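Local atomic coordinates of L-lysine 6-oxidase (Marinomonas mediterranea, PDB entry 3WEU), a protein that oxidises the epsilon-amino group of L-lysine with a cysteine tryptophylquinone cofactor, releasing ammonium and the hydrogen peroxide that gives it antibacterial activity. Residues R100-N105 with D396-K401. Sequence-based numbering, arbitrary orientation.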
ATOM      1  N   ARG A 100      14.853  18.314  -6.674  1.00 16.83           N
ATOM      2  CA  ARG A 100      15.786  17.482  -7.380  1.00 17.15           C
ATOM      3  C   ARG A 100      17.232  17.925  -7.243  1.00 17.54           C
ATOM      4  O   ARG A 100      17.893  18.310  -8.254  1.00 16.75           O
ATOM      5  CB  ARG A 100      15.388  17.484  -8.850  1.00 16.95           C
ATOM      6  CG  ARG A 100      14.152  16.615  -9.048  1.00 19.29           C
ATOM      7  CD  ARG A 100      13.887  16.532 -10.526  1.00 21.93           C
ATOM      8  NE  ARG A 100      12.788  15.623 -10.868  1.00 24.34           N
ATOM      9  CZ  ARG A 100      12.468  15.288 -12.119  1.00 25.30           C
ATOM     10  NH1 ARG A 100      13.103  15.826 -13.155  1.00 22.99           N
ATOM     11  NH2 ARG A 100      11.481  14.419 -12.319  1.00 24.44           N
ATOM     12  N   GLU A 101      17.721  17.905  -5.986  1.00 15.41           N
ATOM     13  CA  GLU A 101      19.042  18.295  -5.720  1.00 15.90           C
ATOM     14  C   GLU A 101      19.379  19.654  -6.325  1.00 15.98           C
ATOM     15  O   GLU A 101      18.681  20.646  -6.042  1.00 16.19           O
ATOM     16  CB  GLU A 101      19.982  17.157  -6.118  1.00 16.65           C
ATOM     17  CG  GLU A 101      19.644  15.853  -5.437  1.00 18.27           C
ATOM     18  CD  GLU A 101      18.492  15.080  -6.101  1.00 20.96           C
ATOM     19  OE1 GLU A 101      18.528  14.820  -7.330  1.00 18.92           O
ATOM     20  OE2 GLU A 101      17.548  14.783  -5.364  1.00 21.59           O
ATOM     21  N   LEU A 102      20.423  19.727  -7.144  1.00 15.40           N
ATOM     22  CA  LEU A 102      20.916  21.005  -7.591  1.00 17.66           C
ATOM     23  C   LEU A 102      20.219  21.549  -8.835  1.00 17.35           C
ATOM     24  O   LEU A 102      20.504  22.690  -9.263  1.00 18.37           O
ATOM     25  CB  LEU A 102      22.387  20.942  -7.845  1.00 17.52           C
ATOM     26  CG  LEU A 102      23.416  21.148  -6.755  1.00 20.38           C
ATOM     27  CD1 LEU A 102      23.177  22.076  -5.594  1.00 18.46           C
ATOM     28  CD2 LEU A 102      24.557  20.203  -6.581  1.00 19.72           C
ATOM     29  N   ASN A 103      19.257  20.777  -9.353  1.00 17.24           N
ATOM     30  CA  ASN A 103      18.515  21.276 -10.538  1.00 18.00           C
ATOM     31  C   ASN A 103      17.706  22.448 -10.108  1.00 17.50           C
ATOM     32  O   ASN A 103      16.982  22.415  -9.069  1.00 16.32           O
ATOM     33  CB  ASN A 103      17.631  20.201 -11.115  1.00 17.58           C
ATOM     34  CG  ASN A 103      18.453  19.066 -11.761  1.00 17.72           C
ATOM     35  OD1 ASN A 103      19.088  19.227 -12.823  1.00 18.77           O
ATOM     36  ND2 ASN A 103      18.535  17.976 -11.062  1.00 18.03           N
ATOM     37  N   GLY A 104      17.784  23.498 -10.917  1.00 16.64           N
ATOM     38  CA  GLY A 104      17.095  24.716 -10.588  1.00 17.74           C
ATOM     39  C   GLY A 104      17.972  25.770 -10.033  1.00 17.17           C
ATOM     40  O   GLY A 104      17.573  26.905  -9.968  1.00 18.87           O
ATOM     41  N   ASN A 105      19.193  25.399  -9.641  1.00 17.03           N
ATOM     42  CA  ASN A 105      20.163  26.339  -9.044  1.00 17.92           C
ATOM     43  C   ASN A 105      20.957  27.091 -10.114  1.00 19.45           C
ATOM     44  O   ASN A 105      21.824  26.519 -10.831  1.00 18.06           O
ATOM     45  CB  ASN A 105      21.105  25.552  -8.107  1.00 17.22           C
ATOM     46  CG  ASN A 105      22.059  26.430  -7.320  1.00 17.94           C
ATOM     47  OD1 ASN A 105      22.332  27.575  -7.644  1.00 17.13           O
ATOM     48  ND2 ASN A 105      22.650  25.815  -6.283  1.00 17.30           N
ATOM     49  N   ASP A 396      23.894  15.439 -17.861  1.00 17.91           N
ATOM     50  CA  ASP A 396      24.843  16.300 -17.219  1.00 19.39           C
ATOM     51  C   ASP A 396      24.309  16.903 -15.876  1.00 18.27           C
ATOM     52  O   ASP A 396      24.615  18.026 -15.524  1.00 16.35           O
ATOM     53  CB  ASP A 396      25.318  17.392 -18.134  1.00 21.79           C
ATOM     54  CG  ASP A 396      24.223  18.231 -18.650  1.00 21.65           C
ATOM     55  OD1 ASP A 396      23.062  18.033 -18.273  1.00 20.90           O
ATOM     56  OD2 ASP A 396      24.559  19.062 -19.502  1.00 23.64           O
ATOM     57  N   ASN A 397      23.508  16.105 -15.182  1.00 18.02           N
ATOM     58  CA  ASN A 397      23.024  16.466 -13.844  1.00 16.47           C
ATOM     59  C   ASN A 397      24.229  16.759 -12.939  1.00 17.36           C
ATOM     60  O   ASN A 397      25.233  15.998 -12.947  1.00 17.33           O
ATOM     61  CB  ASN A 397      22.229  15.307 -13.328  1.00 16.96           C
ATOM     62  CG  ASN A 397      21.569  15.608 -11.996  1.00 19.26           C
ATOM     63  OD1 ASN A 397      21.057  16.736 -11.742  1.00 18.60           O
ATOM     64  ND2 ASN A 397      21.659  14.618 -11.089  1.00 17.28           N
ATOM     65  N   VAL A 398      24.154  17.838 -12.183  1.00 15.64           N
ATOM     66  CA  VAL A 398      25.294  18.257 -11.347  1.00 17.98           C
ATOM     67  C   VAL A 398      25.390  17.336 -10.137  1.00 18.01           C
ATOM     68  O   VAL A 398      24.369  17.115  -9.421  1.00 17.48           O
ATOM     69  CB  VAL A 398      25.122  19.688 -10.895  1.00 16.85           C
ATOM     70  CG1 VAL A 398      26.221  20.161  -9.932  1.00 18.62           C
ATOM     71  CG2 VAL A 398      25.137  20.620 -12.130  1.00 20.78           C
ATOM     72  N   VAL A 399      26.610  16.862  -9.919  1.00 16.95           N
ATOM     73  CA  VAL A 399      26.957  15.965  -8.793  1.00 17.67           C
ATOM     74  C   VAL A 399      27.871  16.742  -7.846  1.00 17.38           C
ATOM     75  O   VAL A 399      28.730  17.504  -8.251  1.00 14.98           O
ATOM     76  CB  VAL A 399      27.700  14.746  -9.338  1.00 17.98           C
ATOM     77  CG1 VAL A 399      28.344  13.877  -8.271  1.00 17.37           C
ATOM     78  CG2 VAL A 399      26.749  13.942 -10.191  1.00 18.53           C
ATOM     79  N   GLU A 400      27.680  16.543  -6.540  1.00 14.64           N
ATOM     80  CA  GLU A 400      28.633  17.078  -5.568  1.00 12.98           C
ATOM     81  C   GLU A 400      28.614  16.139  -4.364  1.00 12.66           C
ATOM     82  O   GLU A 400      27.771  16.228  -3.507  1.00 14.27           O
ATOM     83  CB  GLU A 400      28.294  18.511  -5.185  1.00 14.15           C
ATOM     84  CG  GLU A 400      29.374  19.108  -4.350  1.00 14.15           C
ATOM     85  CD  GLU A 400      28.885  20.255  -3.512  1.00 17.10           C
ATOM     86  OE1 GLU A 400      28.991  21.419  -4.030  1.00 17.15           O
ATOM     87  OE2 GLU A 400      28.388  20.030  -2.347  1.00 18.68           O
ATOM     88  N   LYS A 401      29.503  15.194  -4.376  1.00 12.38           N
ATOM     89  CA  LYS A 401      29.357  13.997  -3.513  1.00 11.69           C
ATOM     90  C   LYS A 401      29.708  14.287  -2.060  1.00 12.62           C
ATOM     91  O   LYS A 401      28.989  13.818  -1.116  1.00 12.61           O
ATOM     92  CB  LYS A 401      30.252  12.919  -3.999  1.00 12.67           C
ATOM     93  CG  LYS A 401      29.827  12.284  -5.301  1.00 11.75           C
ATOM     94  CD  LYS A 401      30.729  11.099  -5.632  1.00 12.16           C
ATOM     95  CE  LYS A 401      30.143  10.355  -6.844  1.00 12.86           C
ATOM     96  NZ  LYS A 401      30.905   9.092  -7.047  1.00 12.71           N
TER
HETATM   97  O   HOH W   1      21.739  17.920  -9.228  1.00 16.97           O
HETATM   98  O   HOH W   2      21.744  19.557 -12.617  1.00 16.95           O
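The side-chain amides of Asn103 and Asn397 meet with their planes only 10° apart, yet the two are stepped rather than coplanar. Asn103 ND2 donates to Asn397 OD1 (2.9 Å) in a bond bent to 143°, the acceptor lying somewhat off the Asn103 plane. Arg100 O is displaced toward that same face and takes a second bond from Asn103 ND2 at 2.9 Å. A water also lies well over this face, 2.7 Å from Asn103 OD1, to which it probably donates, while accepting from Val398 N at 3.0 Å. The arm of Asn397 crosses that of Asn103 at roughly a right angle. With its CG anti to the backbone N (chi1 -175°), Asn397 presents OD1 to the 100-105 loop, and its ND2 is bonded to Ser388 O.

A second water ties the backbones together: it accepts from Leu102 N (3.1 Å) and donates to both Asn397 OD1 and Val398 O. Beside this polar patch, Leu102 CD2 packs on Val398 CG1 at 3.7 Å, the two side chains running crosswise, with the CB of Glu400 a little farther along. The Glu400 carboxylate is bonded to Ser383 N.

The loop is shaped by a type II' turn from Arg100 to Asn103, followed by an overlapping type II turn from Leu102 to Asn105. The bond from Asn103 N to Arg100 O closes the first turn, and the same oxygen holds the side chain that reaches across. The contact thus joins a loop following strand 80-91 to the lead-in and first residue of strand 400-402. It is buried, and pairs an apolar Leu102-Val398 patch with a polar one of uncharged amides, backbone groups and bridging water. Asn103 ND2 is gripped by two carbonyl oxygens, one from each segment, which should restrain the rotation of its amide and favour this orientation over the flipped one.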